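Local coordinates for protein S3-RNase (Pyrus pyrifolia, PDB 1IQQ) that cleaves RNA as a T2-family ribonuclease of the pistil and mediates gametophytic self-incompatibility, the rejection of self pollen, at residues R54-E57 with K58-H62; Q156-T160 with T161-V165. All blocks are in the same frame, centred on the assembly; numbering follows the deposited sequence.

Contact 1 of 2, residues R54-E57 with K58-H62; sequences RKRE and KLLEH
Arg56 and Glu61, five residues apart where a loop runs into a helix, are joined by a salt bridge that rests on one carboxylate oxygen. Arg56 NE donates to Glu61 OE2 at 2.8 Å, meeting the anti lone pair, the one turned away from OE1; a weak second bond comes from Arg56 NH2 to the same Glu61 OE2 at 3.3 Å. This is no flat, two-pronged pairing, since the guanidinium and carboxylate planes stand 53° apart. The arginine chain bends at its third torsion (chi3 -65°), which turns its NE edge to the glutamate, while Glu61 runs extended beyond CG and crosses it at about a right angle. Below the charged end, Arg56 CG rests on Leu60 CD2 at 4.1 Å.

The setting is a helix N-terminus: Glu57 takes the N-cap position of helix 58-67, and its carbonyl O accepts the first-turn bond from Glu61 N at 3.1 Å. Its side chain reaches the helix end through a water that donates to Glu57 OE1 and accepts from Lys58 N. A second water donates to Arg56 O and to Glu61 OE1 and accepts from Lys58 NZ, so both oxygens of the Glu61 carboxylate are engaged. Beyond the contact, Arg56 NH1 forms salt bridges with Asp82 and Glu99 and NH2 bonds to Asn78 O, carrying the guanidinium across to helices 77-89 and 99-112. With an alanine here, Glu61 OE2, Asp82 and Glu99 would probably lose a shared cationic partner, and the Glu61 carboxylate would be freer to turn.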
loop_
_atom_site.group_PDB
_atom_site.type_symbol
_atom_site.label_atom_id
_atom_site.label_comp_id
_atom_site.label_asym_id
_atom_site.label_seq_id
_atom_site.Cartn_x
_atom_site.Cartn_y
_atom_site.Cartn_z
ATOM N N ARG A 54 4.539 1.308 -23.381
ATOM C CA ARG A 54 3.402 2.210 -23.515
ATOM C C ARG A 54 3.653 3.564 -22.856
ATOM O O ARG A 54 4.436 3.687 -21.915
ATOM C CB ARG A 54 2.158 1.554 -22.836
ATOM C CG ARG A 54 1.766 0.190 -23.445
ATOM C CD ARG A 54 1.213 0.390 -24.904
ATOM N NE ARG A 54 1.155 -0.930 -25.545
ATOM C CZ ARG A 54 0.222 -1.855 -25.312
ATOM N NH1 ARG A 54 -0.786 -1.627 -24.450
ATOM N NH2 ARG A 54 0.331 -3.042 -25.910
ATOM N N LYS A 55 2.937 4.573 -23.320
ATOM C CA LYS A 55 3.042 5.930 -22.797
ATOM C C LYS A 55 1.800 6.178 -21.942
ATOM O O LYS A 55 0.658 5.797 -22.312
ATOM C CB LYS A 55 3.062 6.950 -23.979
ATOM C CG LYS A 55 4.270 6.777 -24.833
ATOM C CD LYS A 55 4.337 7.846 -25.946
ATOM C CE LYS A 55 5.483 7.550 -26.928
ATOM N NZ LYS A 55 6.706 8.419 -26.805
ATOM N N ARG A 56 2.012 6.785 -20.775
ATOM C CA ARG A 56 0.837 7.160 -19.954
ATOM C C ARG A 56 0.189 8.481 -20.401
ATOM O O ARG A 56 0.876 9.429 -20.773
ATOM C CB ARG A 56 1.224 7.340 -18.455
ATOM C CG ARG A 56 1.782 6.109 -17.781
ATOM C CD ARG A 56 2.057 6.380 -16.293
ATOM N NE ARG A 56 3.096 7.379 -16.090
ATOM C CZ ARG A 56 4.369 7.130 -15.758
ATOM N NH1 ARG A 56 4.860 5.891 -15.589
ATOM N NH2 ARG A 56 5.159 8.168 -15.513
ATOM N N GLU A 57 -1.166 8.545 -20.332
ATOM C CA GLU A 57 -1.906 9.771 -20.671
ATOM C C GLU A 57 -1.965 10.676 -19.466
ATOM O O GLU A 57 -1.785 10.216 -18.316
ATOM C CB GLU A 57 -3.353 9.479 -21.106
ATOM C CG GLU A 57 -3.508 8.806 -22.444
ATOM C CD GLU A 57 -3.038 9.709 -23.559
ATOM O OE1 GLU A 57 -3.437 10.904 -23.585
ATOM O OE2 GLU A 57 -2.254 9.220 -24.383
ATOM N N LYS A 58 -2.201 11.959 -19.691
ATOM C CA LYS A 58 -2.212 12.919 -18.618
ATOM C C LYS A 58 -3.319 12.580 -17.640
ATOM O O LYS A 58 -3.129 12.770 -16.439
ATOM C CB LYS A 58 -2.426 14.366 -19.170
ATOM C CG LYS A 58 -1.321 14.922 -20.071
ATOM C CD LYS A 58 -0.146 15.480 -19.282
ATOM C CE LYS A 58 0.941 15.930 -20.240
ATOM N NZ LYS A 58 1.463 14.744 -20.983
ATOM N N LEU A 59 -4.495 12.176 -18.122
ATOM C CA LEU A 59 -5.600 11.903 -17.211
ATOM C C LEU A 59 -5.221 10.805 -16.235
ATOM O O LEU A 59 -5.556 10.914 -15.059
ATOM C CB LEU A 59 -6.885 11.492 -17.964
ATOM C CG LEU A 59 -8.064 11.062 -17.067
ATOM C CD1 LEU A 59 -8.574 12.222 -16.229
ATOM C CD2 LEU A 59 -9.173 10.466 -17.964
ATOM N N LEU A 60 -4.507 9.783 -16.711
ATOM C CA LEU A 60 -4.080 8.663 -15.800
ATOM C C LEU A 60 -3.155 9.268 -14.808
ATOM O O LEU A 60 -3.261 8.975 -13.576
ATOM C CB LEU A 60 -3.344 7.569 -16.598
ATOM C CG LEU A 60 -2.720 6.462 -15.719
ATOM C CD1 LEU A 60 -3.817 5.735 -14.961
ATOM C CD2 LEU A 60 -2.084 5.432 -16.659
ATOM N N GLU A 61 -2.173 10.075 -15.245
ATOM C CA GLU A 61 -1.249 10.669 -14.298
ATOM C C GLU A 61 -1.900 11.571 -13.273
ATOM O O GLU A 61 -1.457 11.642 -12.125
ATOM C CB GLU A 61 -0.093 11.371 -15.042
ATOM C CG GLU A 61 0.823 10.296 -15.673
ATOM C CD GLU A 61 1.868 10.843 -16.625
ATOM O OE1 GLU A 61 1.780 12.066 -17.024
ATOM O OE2 GLU A 61 2.777 10.021 -16.965
ATOM N N HIS A 62 -2.971 12.268 -13.684
ATOM C CA HIS A 62 -3.661 13.144 -12.756
ATOM C C HIS A 62 -4.312 12.320 -11.635
ATOM O O HIS A 62 -4.365 12.731 -10.488
ATOM C CB HIS A 62 -4.742 13.842 -13.573
ATOM C CG HIS A 62 -5.617 14.761 -12.792
ATOM N ND1 HIS A 62 -6.810 14.548 -12.206
ATOM C CD2 HIS A 62 -5.283 16.075 -12.528
ATOM C CE1 HIS A 62 -7.175 15.717 -11.577
ATOM N NE2 HIS A 62 -6.241 16.626 -11.791
HETATM O O HOH W 1 1.460 11.926 -19.821
HETATM O O HOH W 2 -2.341 13.053 -22.504
#

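Contact 2 of 2, residues Q156-T160 with T161-V165; sequences QKKGT and TTELV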
loop_
_atom_site.group_PDB
_atom_site.type_symbol
_atom_site.label_atom_id
_atom_site.label_comp_id
_atom_site.label_asym_id
_atom_site.label_seq_id
_atom_site.Cartn_x
_atom_site.Cartn_y
_atom_site.Cartn_z
ATOM N N GLN A 156 6.068 2.058 13.055
ATOM C CA GLN A 156 7.432 2.550 13.296
ATOM C C GLN A 156 7.459 3.144 14.678
ATOM O O GLN A 156 6.458 3.684 15.175
ATOM C CB GLN A 156 7.834 3.635 12.277
ATOM C CG GLN A 156 6.945 4.832 12.305
ATOM C CD GLN A 156 7.199 5.770 11.113
ATOM O OE1 GLN A 156 7.927 5.415 10.231
ATOM N NE2 GLN A 156 6.541 6.928 11.099
ATOM N N LYS A 157 8.628 3.066 15.340
ATOM C CA LYS A 157 8.741 3.656 16.672
ATOM C C LYS A 157 9.535 4.974 16.605
ATOM O O LYS A 157 10.594 5.019 16.013
ATOM C CB LYS A 157 9.440 2.730 17.659
ATOM C CG LYS A 157 9.405 3.312 19.091
ATOM C CD LYS A 157 9.754 2.256 20.132
ATOM C CE LYS A 157 10.092 2.942 21.461
ATOM N NZ LYS A 157 10.671 1.949 22.402
ATOM N N LYS A 158 9.019 5.988 17.277
ATOM C CA LYS A 158 9.643 7.313 17.298
ATOM C C LYS A 158 9.681 7.663 18.753
ATOM O O LYS A 158 8.654 8.059 19.296
ATOM C CB LYS A 158 8.721 8.330 16.606
ATOM C CG LYS A 158 8.206 7.972 15.190
ATOM C CD LYS A 158 9.324 7.982 14.153
ATOM C CE LYS A 158 10.170 9.270 14.283
ATOM N NZ LYS A 158 11.108 9.555 13.142
ATOM N N GLY A 159 10.828 7.545 19.394
ATOM C CA GLY A 159 10.836 7.881 20.807
ATOM C C GLY A 159 9.929 6.922 21.539
ATOM O O GLY A 159 10.046 5.715 21.358
ATOM N N THR A 160 9.027 7.428 22.368
ATOM C CA THR A 160 8.138 6.557 23.068
ATOM C C THR A 160 6.849 6.346 22.286
ATOM O O THR A 160 5.948 5.707 22.802
ATOM C CB THR A 160 7.748 7.139 24.443
ATOM O OG1 THR A 160 7.293 8.493 24.293
ATOM C CG2 THR A 160 8.954 7.167 25.375
ATOM N N THR A 161 6.762 6.846 21.051
ATOM C CA THR A 161 5.492 6.707 20.297
ATOM C C THR A 161 5.627 5.699 19.132
ATOM O O THR A 161 6.541 5.827 18.314
ATOM C CB THR A 161 5.029 8.128 19.760
ATOM O OG1 THR A 161 3.958 8.018 18.803
ATOM C CG2 THR A 161 6.148 8.823 19.107
ATOM N N THR A 162 4.746 4.670 19.099
ATOM C CA THR A 162 4.722 3.717 17.961
ATOM C C THR A 162 3.538 4.176 17.097
ATOM O O THR A 162 2.451 4.411 17.616
ATOM C CB THR A 162 4.388 2.317 18.358
ATOM O OG1 THR A 162 5.453 1.810 19.185
ATOM C CG2 THR A 162 4.207 1.438 17.143
ATOM N N GLU A 163 3.792 4.419 15.805
ATOM C CA GLU A 163 2.668 4.778 14.916
ATOM C C GLU A 163 2.475 3.817 13.753
ATOM O O GLU A 163 3.411 3.161 13.266
ATOM C CB GLU A 163 2.854 6.133 14.349
ATOM C CG GLU A 163 4.120 6.352 13.827
ATOM C CD GLU A 163 4.342 7.879 13.834
ATOM O OE1 GLU A 163 3.917 8.533 14.787
ATOM O OE2 GLU A 163 4.922 8.369 12.896
ATOM N N LEU A 164 1.210 3.716 13.350
ATOM C CA LEU A 164 0.822 2.894 12.157
ATOM C C LEU A 164 1.362 3.610 10.886
ATOM O O LEU A 164 1.211 4.829 10.721
ATOM C CB LEU A 164 -0.719 2.858 12.119
ATOM C CG LEU A 164 -1.339 2.123 10.944
ATOM C CD1 LEU A 164 -0.947 0.573 11.071
ATOM C CD2 LEU A 164 -2.867 2.283 11.006
ATOM N N VAL A 165 1.938 2.833 9.976
ATOM C CA VAL A 165 2.522 3.427 8.759
ATOM C C VAL A 165 1.971 2.765 7.480
ATOM O O VAL A 165 1.651 3.503 6.530
ATOM C CB VAL A 165 4.026 3.262 8.739
ATOM C CG1 VAL A 165 4.630 4.109 7.565
ATOM C CG2 VAL A 165 4.628 3.766 10.087
#
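Gln156, part-way along strand 152-158, meets Glu163 through both backbone and side chain. The two residues form an antiparallel hydrogen-bonded pair, Gln156 N giving to Glu163 O at 2.9 Å and Glu163 N to Gln156 O at 2.8 Å. On the face of the hairpin that carries the side chains of Gln156, Lys158, Thr161 and Glu163, Gln156 NE2 donates to Glu163 OE2 at 2.8 Å, in the plane of its own amide and on the anti side, slightly out of the carboxylate plane, which is turned 33° from that of the amide. Both residues place CG between backbone N and carbonyl carbon (chi1 60° and 48°), and from there their extended chains bring amide and carboxylate together. The aliphatic part of Gln156 is also packed closely: Val165 CG2 comes within 3.4 Å of Gln156 CG, the two side chains crossing at about a right angle.

Lys157 faces Thr162 as a non-hydrogen-bonded pair, its CA making a CA-H...O contact with Thr161 O. Lys158 N then donates to Thr161 O at 2.7 Å, while its bent side chain lays CG 4.0 Å from Glu163 OE2 and sends NZ to Asn16 O. Gly159 and Thr160 are the corners of a type II' turn from Lys158 to Thr161; Gly159 has the positive phi (63°) expected at the first corner. This is a two-residue beta hairpin, closed by the Lys158-Thr161 pair.

Around it, Gln156 NE2 also reaches Ala13 O and Glu163 OE2 receives Asn16 ND2, fastening this face to helix 11-14 and the segment after it. Strand 161-171 is already part of the central sheet here: through the backbone Thr162 and Leu164 bond to Lys199 of strand 198-199, and Val165 to Tyr10 of strand 3-10.

How the contacts relate
Read from the N terminus, the chain passes through strands 3-10 and 30-38 before contact 1, which ties the end of the loop that follows strand 30-38 to the first turn of helix 58-67. Helices 77-89, 99-112, 117-123 and 135-143 follow, and then contact 2 closes the reversal between strands 152-158 and 161-171. The two are in series, neither nested nor crossed. They lie on opposite sides of the molecular centre: the centres of contacts 1 and 2 are about 36 Å apart, and the nearest atoms of contacts 1 and 2 about 20 Å apart. Contact 2 joins strand 152-158 to strand 161-171, which also pairs with strands 3-10, 178-179 and 198-199 in the sheet.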